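Local coordinates for protein BugD (Bordetella pertussis Tohama I, PDB 2F5X) that binds aspartic acid as a periplasmic solute receptor of the tripartite tricarboxylate transporter family, probably to hand it to a membrane transporter, at residues I116-F121 / Q185-C190. Numbering follows the deposited sequence.
Sequences IARGDF and QVDLMC
Ile-116 and Met-189 form an antiparallel hydrogen-bonded pair. Ile-116 N donates to Met-189 O at 2.9 Å, and Met-189 N returns a bond to Ile-116 O. Ala-117 and Leu-188 follow as a non-hydrogen-bonded pair. Arg-118 N then donates to Asp-187 O at 3.0 Å, just where the chain enters the type I turn from Arg-118 to Phe-121.

Arg-118 and Asp-120 of this turn form a salt-bridge network with Asp-187. Arg-118 CG sits between the backbone N and carbonyl carbon (chi1 51°), and the extended chain beyond carries NE alongside Asp-187. NE bridges to OD1 at 2.8 Å. OD1 lies near the guanidinium plane, but NE meets it from above the carboxylate plane; the planes are 67° apart. NH1 bridges to Asp-120 OD1 at 2.8 Å. A water accepts from NH2 and gives a weak bond to Asp-187 OD2, which also accepts from Ser-141 N. Three engaged nitrogens should fix the guanidinium's rotation.

The Phe-121 ring edge, at CD1, lies over one guanidinium face, toward its rim; CE1 meets Asp-187 CB at 3.8 Å. On the other sheet face, Ile-116 CD1 touches CE of selenomethionine Met-189 at 3.9 Å.

Met-189's side chain is about 7 Å from the bound aspartic acid, and Cys-190 is disulfide-bonded to Cys-154. Strand 102-117 here joins strand 188-192. Strands 206-210 and 141-144 continue the mixed sheet beyond Ala-117 and Leu-188, respectively. Helix 174-182 packs on Ile-116 and Met-189.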
loop_
_atom_site.group_PDB
_atom_site.type_symbol
_atom_site.label_atom_id
_atom_site.label_comp_id
_atom_site.label_asym_id
_atom_site.label_seq_id
_atom_site.Cartn_x
_atom_site.Cartn_y
_atom_site.Cartn_z
ATOM N N ILE A 116 -5.744 13.506 2.667
ATOM C CA ILE A 116 -6.510 14.316 1.725
ATOM C C ILE A 116 -7.988 14.348 2.103
ATOM O O ILE A 116 -8.464 13.527 2.894
ATOM C CB ILE A 116 -6.355 13.796 0.256
ATOM C CG1 ILE A 116 -6.877 12.350 0.112
ATOM C CG2 ILE A 116 -4.914 13.948 -0.250
ATOM C CD1 ILE A 116 -6.982 11.895 -1.356
ATOM N N ALA A 117 -8.720 15.287 1.512
ATOM C CA ALA A 117 -10.161 15.354 1.705
ATOM C C ALA A 117 -10.849 15.779 0.416
ATOM O O ALA A 117 -10.189 16.224 -0.533
ATOM C CB ALA A 117 -10.502 16.319 2.838
ATOM N N ARG A 118 -12.174 15.642 0.388
ATOM C CA ARG A 118 -12.959 16.098 -0.754
ATOM C C ARG A 118 -12.642 17.569 -1.041
ATOM O O ARG A 118 -12.269 18.323 -0.133
ATOM C CB ARG A 118 -14.463 15.882 -0.513
ATOM C CG ARG A 118 -15.013 16.424 0.805
ATOM C CD ARG A 118 -16.528 16.217 0.922
ATOM N NE ARG A 118 -17.070 16.512 2.242
ATOM C CZ ARG A 118 -17.502 17.707 2.635
ATOM N NH1 ARG A 118 -17.427 18.753 1.812
ATOM N NH2 ARG A 118 -18.007 17.857 3.860
ATOM N N GLY A 119 -12.750 17.948 -2.314
ATOM C CA GLY A 119 -12.290 19.243 -2.791
ATOM C C GLY A 119 -12.902 20.457 -2.115
ATOM O O GLY A 119 -12.325 21.541 -2.167
ATOM N N ASP A 120 -14.065 20.283 -1.496
ATOM C CA ASP A 120 -14.748 21.375 -0.809
ATOM C C ASP A 120 -14.793 21.221 0.712
ATOM O O ASP A 120 -15.579 21.898 1.387
ATOM C CB ASP A 120 -16.168 21.541 -1.352
ATOM C CG ASP A 120 -17.036 20.329 -1.099
ATOM O OD1 ASP A 120 -16.497 19.228 -0.809
ATOM O OD2 ASP A 120 -18.283 20.384 -1.173
ATOM N N PHE A 121 -13.957 20.336 1.253
ATOM C CA PHE A 121 -13.860 20.177 2.708
ATOM C C PHE A 121 -13.398 21.501 3.326
ATOM O O PHE A 121 -12.425 22.082 2.854
ATOM C CB PHE A 121 -12.870 19.060 3.033
ATOM C CG PHE A 121 -13.139 18.352 4.336
ATOM C CD1 PHE A 121 -14.410 17.856 4.635
ATOM C CD2 PHE A 121 -12.111 18.165 5.256
ATOM C CE1 PHE A 121 -14.656 17.190 5.837
ATOM C CE2 PHE A 121 -12.340 17.494 6.465
ATOM C CZ PHE A 121 -13.621 17.004 6.755
ATOM N N GLN A 185 -18.875 11.903 -1.781
ATOM C CA GLN A 185 -19.671 10.896 -1.071
ATOM C C GLN A 185 -19.026 10.422 0.227
ATOM O O GLN A 185 -19.691 9.792 1.062
ATOM C CB GLN A 185 -19.950 9.683 -1.975
ATOM C CG GLN A 185 -20.792 10.006 -3.198
ATOM C CD GLN A 185 -22.276 9.897 -2.920
ATOM O OE1 GLN A 185 -22.822 10.677 -2.143
ATOM N NE2 GLN A 185 -22.932 8.926 -3.547
ATOM N N VAL A 186 -17.732 10.714 0.382
ATOM C CA VAL A 186 -16.980 10.420 1.598
ATOM C C VAL A 186 -16.031 11.613 1.800
ATOM O O VAL A 186 -15.721 12.319 0.830
ATOM C CB VAL A 186 -16.249 9.037 1.493
ATOM C CG1 VAL A 186 -15.111 9.083 0.453
ATOM C CG2 VAL A 186 -15.729 8.579 2.853
ATOM N N ASP A 187 -15.592 11.867 3.034
ATOM C CA ASP A 187 -14.962 13.157 3.341
ATOM C C ASP A 187 -13.447 13.171 3.354
ATOM O O ASP A 187 -12.836 14.082 2.810
ATOM C CB ASP A 187 -15.454 13.708 4.680
ATOM C CG ASP A 187 -16.948 13.888 4.728
ATOM O OD1 ASP A 187 -17.572 14.208 3.697
ATOM O OD2 ASP A 187 -17.590 13.732 5.774
ATOM N N LEU A 188 -12.854 12.167 3.987
ATOM C CA LEU A 188 -11.448 12.216 4.394
ATOM C C LEU A 188 -10.786 10.876 4.105
ATOM O O LEU A 188 -11.427 9.839 4.241
ATOM C CB LEU A 188 -11.427 12.489 5.907
ATOM C CG LEU A 188 -10.112 12.628 6.662
ATOM C CD1 LEU A 188 -9.384 13.908 6.215
ATOM C CD2 LEU A 188 -10.402 12.643 8.159
HETATM N N MSE A 189 -9.515 10.892 3.689
HETATM C CA MSE A 189 -8.797 9.643 3.430
HETATM C C MSE A 189 -7.296 9.830 3.559
HETATM O O MSE A 189 -6.771 10.889 3.244
HETATM C CB MSE A 189 -9.106 9.176 1.999
HETATM C CG MSE A 189 -8.443 7.884 1.588
HETATM SE SE MSE A 189 -9.289 7.165 -0.008
HETATM C CE MSE A 189 -8.592 8.325 -1.427
ATOM N N CYS A 190 -6.608 8.786 4.009
ATOM C CA CYS A 190 -5.157 8.714 3.865
ATOM C C CYS A 190 -4.858 7.712 2.783
ATOM O O CYS A 190 -5.349 6.587 2.836
ATOM C CB CYS A 190 -4.514 8.243 5.164
ATOM S SG CYS A 190 -2.705 8.406 5.241
HETATM O O HOH W 1 -18.363 16.413 6.333
#